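Local coordinates for BlEst2 (Bacillus licheniformis, PDB 6WPX), which probably hydrolyses ester bonds as a lipase or esterase, captured in a propeptide form in which the C-terminal domain has autoinhibitory effects, at residues 337-342 and 354-359; 296-300 and 370-376. All coordinates share one frame; numbering follows the deposited sequence.

Interaction 1 is partly buried and interaction 2 lies at the surface; their centres are about 17 Å apart, and their nearest atoms stay about 6 Å apart without touching. Both concern the same pair of antiparallel sheets. In 337-342 with 354-359 a hairpin closes one edge of the five-stranded sheet, and F340, in the loop leading into it from strand 336-337 of the four-stranded sheet, packs against that sheet; backbone bonds and apolar contacts with rings dominate. In 296-300 with 370-376, two chain passages cross from one sheet to the other, regular pairing fades, and an asparagine amide takes over much of the bonding. Strands 353-360 and 365-372, consecutive in the chain, connect the two regions.

Interaction 1: 337-342 and 354-359; sequences FKDFSI and VHSAAI
S356 O takes a nearly straight 2.8 Å hydrogen bond from S341 N, which lies in its carbonyl plane. S341 OG, set between the backbone N and the carbonyl carbon (chi1 62°), adds a weak bond to S356 O at 3.3 Å, and F340 CA a C-H...O contact. S356 N returns a 2.9 Å bond to S341 O, completing the hydrogen-bonded antiparallel pair of this hairpin, while S356 OG serves H317 on the next strand.

Beyond the bridge, A357 CB sits over one face of the F340 ring, 3.7 Å from its centroid, with S356 N at the ring's edge. F337 CE1 approaches the same methyl to 3.7 Å, so a residue as small as alanine suits a place shared by two phenylalanines. An alanine in place of F340 would probably leave the A357 methyl without its aromatic cover and open a gap toward I327 and I369. On the other side of the serine pair, I342 and H355 form a non-hydrogen-bonded pair, and I342 CD1 lies above the centre of the H355 imidazole, 3.6 Å away, the two side chains running alongside. The paired backbone hydrogen bonds thus set the register, while methyls packed on ring faces flank the serine pair.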
ATOM      1  N   PHE A 337     -18.844  19.868 -13.598  1.00 44.82           N
ATOM      2  CA  PHE A 337     -19.145  18.908 -12.544  1.00 45.37           C
ATOM      3  C   PHE A 337     -18.339  19.383 -11.319  1.00 51.15           C
ATOM      4  O   PHE A 337     -17.110  19.566 -11.391  1.00 49.10           O
ATOM      5  CB  PHE A 337     -18.707  17.497 -12.974  1.00 46.28           C
ATOM      6  CG  PHE A 337     -19.105  16.375 -12.042  1.00 47.90           C
ATOM      7  CD1 PHE A 337     -18.326  16.056 -10.925  1.00 50.64           C
ATOM      8  CD2 PHE A 337     -20.226  15.598 -12.304  1.00 50.08           C
ATOM      9  CE1 PHE A 337     -18.696  15.010 -10.060  1.00 50.82           C
ATOM     10  CE2 PHE A 337     -20.585  14.542 -11.447  1.00 52.25           C
ATOM     11  CZ  PHE A 337     -19.811  14.249 -10.339  1.00 49.44           C
ATOM     12  N   LYS A 338     -19.049  19.653 -10.221  1.00 49.87           N
ATOM     13  CA  LYS A 338     -18.445  20.129  -8.977  1.00 49.81           C
ATOM     14  C   LYS A 338     -18.836  19.231  -7.802  1.00 53.43           C
ATOM     15  O   LYS A 338     -18.489  19.530  -6.660  1.00 54.74           O
ATOM     16  CB  LYS A 338     -18.776  21.612  -8.727  1.00 53.56           C
ATOM     17  CG  LYS A 338     -18.032  22.569  -9.656  1.00 68.16           C
ATOM     18  CD  LYS A 338     -18.310  24.040  -9.355  1.00 79.90           C
ATOM     19  CE  LYS A 338     -19.471  24.607 -10.146  1.00 92.56           C
ATOM     20  NZ  LYS A 338     -19.127  24.835 -11.577  1.00101.44           N
ATOM     21  N   ASP A 339     -19.509  18.096  -8.094  1.00 48.44           N
ATOM     22  CA  ASP A 339     -19.967  17.120  -7.104  1.00 47.95           C
ATOM     23  C   ASP A 339     -18.836  16.178  -6.620  1.00 44.69           C
ATOM     24  O   ASP A 339     -18.899  14.945  -6.757  1.00 43.55           O
ATOM     25  CB  ASP A 339     -21.194  16.341  -7.621  1.00 51.68           C
ATOM     26  CG  ASP A 339     -22.036  15.754  -6.499  1.00 68.58           C
ATOM     27  OD1 ASP A 339     -22.691  16.541  -5.775  1.00 70.01           O
ATOM     28  OD2 ASP A 339     -22.022  14.505  -6.328  1.00 76.74           O
ATOM     29  N   PHE A 340     -17.791  16.795  -6.068  1.00 36.99           N
ATOM     30  CA  PHE A 340     -16.640  16.089  -5.527  1.00 34.07           C
ATOM     31  C   PHE A 340     -16.784  15.973  -4.030  1.00 38.15           C
ATOM     32  O   PHE A 340     -17.189  16.936  -3.365  1.00 38.83           O
ATOM     33  CB  PHE A 340     -15.338  16.842  -5.853  1.00 34.23           C
ATOM     34  CG  PHE A 340     -14.751  16.554  -7.211  1.00 34.12           C
ATOM     35  CD1 PHE A 340     -15.178  17.255  -8.333  1.00 37.57           C
ATOM     36  CD2 PHE A 340     -13.732  15.617  -7.362  1.00 34.06           C
ATOM     37  CE1 PHE A 340     -14.617  17.003  -9.588  1.00 38.07           C
ATOM     38  CE2 PHE A 340     -13.170  15.357  -8.620  1.00 35.81           C
ATOM     39  CZ  PHE A 340     -13.620  16.047  -9.724  1.00 35.25           C
ATOM     40  N   SER A 341     -16.423  14.824  -3.495  1.00 34.16           N
ATOM     41  CA  SER A 341     -16.417  14.638  -2.059  1.00 34.27           C
ATOM     42  C   SER A 341     -14.998  14.989  -1.608  1.00 39.22           C
ATOM     43  O   SER A 341     -14.074  14.971  -2.428  1.00 40.69           O
ATOM     44  CB  SER A 341     -16.715  13.185  -1.722  1.00 38.18           C
ATOM     45  OG  SER A 341     -15.704  12.351  -2.271  1.00 48.28           O
ATOM     46  N   ILE A 342     -14.824  15.311  -0.334  1.00 33.61           N
ATOM     47  CA  ILE A 342     -13.519  15.589   0.248  1.00 32.74           C
ATOM     48  C   ILE A 342     -13.278  14.561   1.367  1.00 34.02           C
ATOM     49  O   ILE A 342     -14.215  14.171   2.071  1.00 31.83           O
ATOM     50  CB  ILE A 342     -13.372  17.081   0.701  1.00 37.68           C
ATOM     51  CG1 ILE A 342     -11.977  17.410   1.280  1.00 38.19           C
ATOM     52  CG2 ILE A 342     -14.478  17.495   1.678  1.00 41.30           C
ATOM     53  CD1 ILE A 342     -10.805  17.456   0.329  1.00 42.82           C
ATOM     54  N   VAL A 354      -7.968  14.511  -0.340  1.00 20.31           N
ATOM     55  CA  VAL A 354      -8.344  14.046  -1.663  1.00 20.27           C
ATOM     56  C   VAL A 354      -9.768  14.457  -1.961  1.00 24.24           C
ATOM     57  O   VAL A 354     -10.663  14.269  -1.140  1.00 24.67           O
ATOM     58  CB  VAL A 354      -8.053  12.521  -1.925  1.00 23.16           C
ATOM     59  CG1 VAL A 354      -8.889  11.585  -1.033  1.00 23.60           C
ATOM     60  CG2 VAL A 354      -8.203  12.158  -3.402  1.00 21.77           C
ATOM     61  N   HIS A 355      -9.950  15.065  -3.122  1.00 20.90           N
ATOM     62  CA  HIS A 355     -11.255  15.406  -3.662  1.00 21.66           C
ATOM     63  C   HIS A 355     -11.537  14.303  -4.661  1.00 24.11           C
ATOM     64  O   HIS A 355     -10.725  14.081  -5.574  1.00 22.86           O
ATOM     65  CB  HIS A 355     -11.228  16.749  -4.392  1.00 23.27           C
ATOM     66  CG  HIS A 355     -10.740  17.889  -3.567  1.00 28.57           C
ATOM     67  ND1 HIS A 355     -11.619  18.798  -3.014  1.00 32.43           N
ATOM     68  CD2 HIS A 355      -9.476  18.259  -3.265  1.00 31.39           C
ATOM     69  CE1 HIS A 355     -10.869  19.695  -2.395  1.00 33.04           C
ATOM     70  NE2 HIS A 355      -9.571  19.405  -2.505  1.00 32.56           N
ATOM     71  N   SER A 356     -12.650  13.590  -4.489  1.00 19.77           N
ATOM     72  CA  SER A 356     -12.966  12.497  -5.392  1.00 18.23           C
ATOM     73  C   SER A 356     -14.322  12.597  -6.020  1.00 26.11           C
ATOM     74  O   SER A 356     -15.249  13.198  -5.465  1.00 26.37           O
ATOM     75  CB  SER A 356     -12.852  11.150  -4.694  1.00 18.98           C
ATOM     76  OG  SER A 356     -11.548  10.968  -4.178  1.00 19.66           O
ATOM     77  N   ALA A 357     -14.436  11.961  -7.191  1.00 22.49           N
ATOM     78  CA  ALA A 357     -15.687  11.859  -7.935  1.00 23.99           C
ATOM     79  C   ALA A 357     -15.671  10.546  -8.702  1.00 28.83           C
ATOM     80  O   ALA A 357     -14.605  10.006  -9.002  1.00 26.94           O
ATOM     81  CB  ALA A 357     -15.855  13.032  -8.901  1.00 24.58           C
ATOM     82  N   ALA A 358     -16.855  10.022  -8.968  1.00 28.19           N
ATOM     83  CA  ALA A 358     -17.049   8.812  -9.747  1.00 29.09           C
ATOM     84  C   ALA A 358     -18.120   9.141 -10.781  1.00 34.95           C
ATOM     85  O   ALA A 358     -19.201   9.639 -10.432  1.00 35.98           O
ATOM     86  CB  ALA A 358     -17.477   7.654  -8.855  1.00 29.94           C
ATOM     87  N   ILE A 359     -17.775   8.958 -12.066  1.00 31.48           N
ATOM     88  CA  ILE A 359     -18.660   9.262 -13.189  1.00 32.51           C
ATOM     89  C   ILE A 359     -18.967   7.981 -13.939  1.00 34.40           C
ATOM     90  O   ILE A 359     -18.062   7.351 -14.498  1.00 30.65           O
ATOM     91  CB  ILE A 359     -18.102  10.375 -14.133  1.00 35.78           C
ATOM     92  CG1 ILE A 359     -17.925  11.725 -13.417  1.00 36.81           C
ATOM     93  CG2 ILE A 359     -18.960  10.551 -15.389  1.00 38.00           C
ATOM     94  CD1 ILE A 359     -16.516  11.966 -12.911  1.00 44.08           C
TER

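Interaction 2: 296-300 and 370-376; sequences ENHGL and ASSVKQK
Two crossings between the facing antiparallel sheets run side by side here: N297 to L300 link strands 290-297 and 300-307, and S371 to K376 link 365-372 to 377-386. G299 O receives the principal backbone bond, from V373 N at 2.8 Å with an N-H...O angle of 162°, and S372 CA adds a C-H...O contact to the same oxygen. One step on, L300 and S372 form a non-hydrogen-bonded antiparallel pair.

The N297 side chain bridges the two passages. With CG anti to the backbone N (chi1 176°), its amide reaches across to S371 O, which ND2 meets at 3.0 Å from above the carbonyl plane, and ND2 also makes a weak bond to G299 O. E377 accepts from ND2 as well and takes S371 OG, drawing the start of strand 377-386 into the network. At the other end of the amide, N297 OD1 accepts from G299 N at 3.0 Å, an Asx turn that bends the chain where it leaves one sheet. Asparagine suits the place because one flat group both donates and accepts. Glycine suits the next but one: its backbone conformation is awkward for a residue with a side chain, a limit that comes from the backbone rather than from crowding by the partner segment.

V373 covers the network with its CG2 methyl, 3.5 Å from N297 ND2 and crossing that side chain at a slant. Farther out, the methylenes of K376 run beside the H298 imidazole, CD 3.2 Å from NE2. The lysine chain bends near its end, yet K376 NZ and H298 NE2, 4.5 Å apart, are not in contact, and the pairing is through the methylenes.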
ATOM      1  N   GLU A 296       2.752  21.344  -8.799  1.00 19.68           N
ATOM      2  CA  GLU A 296       2.446  22.376  -7.834  1.00 20.43           C
ATOM      3  C   GLU A 296       1.499  23.340  -8.500  1.00 27.93           C
ATOM      4  O   GLU A 296       1.522  23.498  -9.731  1.00 28.20           O
ATOM      5  CB  GLU A 296       3.726  23.100  -7.401  1.00 22.68           C
ATOM      6  CG  GLU A 296       4.512  22.293  -6.376  1.00 35.76           C
ATOM      7  CD  GLU A 296       5.880  22.833  -5.985  1.00 56.15           C
ATOM      8  OE1 GLU A 296       6.431  23.689  -6.715  1.00 41.16           O
ATOM      9  OE2 GLU A 296       6.412  22.377  -4.950  1.00 56.76           O
ATOM     10  N   ASN A 297       0.632  23.949  -7.688  1.00 23.75           N
ATOM     11  CA  ASN A 297      -0.342  24.906  -8.161  1.00 23.14           C
ATOM     12  C   ASN A 297      -0.395  26.079  -7.189  1.00 28.95           C
ATOM     13  O   ASN A 297      -0.671  25.901  -6.002  1.00 27.41           O
ATOM     14  CB  ASN A 297      -1.710  24.233  -8.286  1.00 20.26           C
ATOM     15  CG  ASN A 297      -2.832  25.162  -8.673  1.00 33.73           C
ATOM     16  OD1 ASN A 297      -2.630  26.166  -9.354  1.00 26.88           O
ATOM     17  ND2 ASN A 297      -4.044  24.816  -8.283  1.00 27.86           N
ATOM     18  N   HIS A 298      -0.132  27.279  -7.699  1.00 30.50           N
ATOM     19  CA  HIS A 298      -0.150  28.505  -6.902  1.00 32.27           C
ATOM     20  C   HIS A 298      -1.418  29.338  -7.164  1.00 38.67           C
ATOM     21  O   HIS A 298      -1.570  30.401  -6.571  1.00 39.99           O
ATOM     22  CB  HIS A 298       1.112  29.336  -7.184  1.00 33.25           C
ATOM     23  CG  HIS A 298       2.370  28.697  -6.683  1.00 36.13           C
ATOM     24  ND1 HIS A 298       2.964  27.649  -7.367  1.00 36.96           N
ATOM     25  CD2 HIS A 298       3.108  28.978  -5.585  1.00 38.42           C
ATOM     26  CE1 HIS A 298       4.042  27.336  -6.669  1.00 36.47           C
ATOM     27  NE2 HIS A 298       4.174  28.114  -5.595  1.00 37.95           N
ATOM     28  N   GLY A 299      -2.298  28.852  -8.040  1.00 33.04           N
ATOM     29  CA  GLY A 299      -3.546  29.530  -8.371  1.00 33.08           C
ATOM     30  C   GLY A 299      -4.502  28.606  -9.088  1.00 32.69           C
ATOM     31  O   GLY A 299      -5.199  27.808  -8.457  1.00 32.53           O
ATOM     32  N   LEU A 300      -4.514  28.690 -10.416  1.00 26.46           N
ATOM     33  CA  LEU A 300      -5.341  27.830 -11.235  1.00 24.49           C
ATOM     34  C   LEU A 300      -4.452  26.814 -11.946  1.00 28.62           C
ATOM     35  O   LEU A 300      -3.471  27.186 -12.602  1.00 26.96           O
ATOM     36  CB  LEU A 300      -6.142  28.647 -12.266  1.00 24.29           C
ATOM     37  CG  LEU A 300      -6.903  27.828 -13.337  1.00 27.33           C
ATOM     38  CD1 LEU A 300      -8.072  27.061 -12.739  1.00 27.01           C
ATOM     39  CD2 LEU A 300      -7.374  28.726 -14.470  1.00 30.94           C
ATOM     40  N   ALA A 370      -9.822  21.072 -13.049  1.00 20.35           N
ATOM     41  CA  ALA A 370      -9.301  22.373 -12.684  1.00 21.57           C
ATOM     42  C   ALA A 370      -9.290  22.494 -11.172  1.00 27.61           C
ATOM     43  O   ALA A 370     -10.260  22.137 -10.516  1.00 27.68           O
ATOM     44  CB  ALA A 370     -10.129  23.492 -13.331  1.00 22.64           C
ATOM     45  N   SER A 371      -8.175  22.963 -10.622  1.00 25.42           N
ATOM     46  CA  SER A 371      -8.045  23.220  -9.187  1.00 25.18           C
ATOM     47  C   SER A 371      -7.702  24.690  -9.022  1.00 29.04           C
ATOM     48  O   SER A 371      -6.718  25.166  -9.595  1.00 27.41           O
ATOM     49  CB  SER A 371      -6.943  22.367  -8.568  1.00 26.54           C
ATOM     50  OG  SER A 371      -6.836  22.607  -7.176  1.00 32.73           O
ATOM     51  N   SER A 372      -8.554  25.414  -8.299  1.00 27.52           N
ATOM     52  CA  SER A 372      -8.349  26.833  -8.023  1.00 28.58           C
ATOM     53  C   SER A 372      -8.050  26.948  -6.544  1.00 30.48           C
ATOM     54  O   SER A 372      -8.838  26.504  -5.717  1.00 29.39           O
ATOM     55  CB  SER A 372      -9.580  27.654  -8.407  1.00 34.33           C
ATOM     56  OG  SER A 372      -9.329  29.043  -8.278  1.00 43.51           O
ATOM     57  N   VAL A 373      -6.870  27.466  -6.219  1.00 28.50           N
ATOM     58  CA  VAL A 373      -6.412  27.597  -4.835  1.00 29.74           C
ATOM     59  C   VAL A 373      -6.043  29.043  -4.501  1.00 35.19           C
ATOM     60  O   VAL A 373      -5.649  29.793  -5.389  1.00 34.62           O
ATOM     61  CB  VAL A 373      -5.243  26.617  -4.506  1.00 33.09           C
ATOM     62  CG1 VAL A 373      -5.693  25.155  -4.537  1.00 32.35           C
ATOM     63  CG2 VAL A 373      -4.049  26.833  -5.429  1.00 32.35           C
ATOM     64  N   LYS A 374      -6.105  29.386  -3.221  1.00 35.76           N
ATOM     65  CA  LYS A 374      -5.707  30.716  -2.686  1.00 38.87           C
ATOM     66  C   LYS A 374      -4.350  30.559  -2.003  1.00 45.20           C
ATOM     67  O   LYS A 374      -3.601  31.529  -1.931  1.00 45.20           O
ATOM     68  CB  LYS A 374      -6.723  31.213  -1.660  1.00 42.93           C
ATOM     69  N   GLN A 375      -4.098  29.341  -1.523  1.00 43.13           N
ATOM     70  CA  GLN A 375      -2.860  28.915  -0.844  1.00 42.67           C
ATOM     71  C   GLN A 375      -2.183  27.877  -1.747  1.00 42.51           C
ATOM     72  O   GLN A 375      -2.881  27.074  -2.322  1.00 40.37           O
ATOM     73  CB  GLN A 375      -3.261  28.296   0.488  1.00 44.54           C
ATOM     74  CG  GLN A 375      -2.156  27.525   1.194  1.00 56.05           C
ATOM     75  CD  GLN A 375      -2.539  27.271   2.633  1.00 69.06           C
ATOM     76  OE1 GLN A 375      -2.517  28.186   3.461  1.00 68.98           O
ATOM     77  NE2 GLN A 375      -2.885  26.029   2.944  1.00 40.97           N
ATOM     78  N   LYS A 376      -0.865  27.935  -1.814  1.00 37.00           N
ATOM     79  CA  LYS A 376       0.037  27.073  -2.608  1.00 34.03           C
ATOM     80  C   LYS A 376      -0.259  25.592  -2.333  1.00 32.74           C
ATOM     81  O   LYS A 376      -0.481  25.222  -1.173  1.00 29.87           O
ATOM     82  CB  LYS A 376       1.470  27.464  -2.243  1.00 37.23           C
ATOM     83  CG  LYS A 376       2.580  26.834  -3.057  1.00 56.52           C
ATOM     84  CD  LYS A 376       3.943  27.231  -2.559  1.00 69.24           C
ATOM     85  CE  LYS A 376       4.014  28.693  -2.166  1.00 81.78           C
ATOM     86  NZ  LYS A 376       5.161  29.005  -1.283  1.00 90.69           N
TER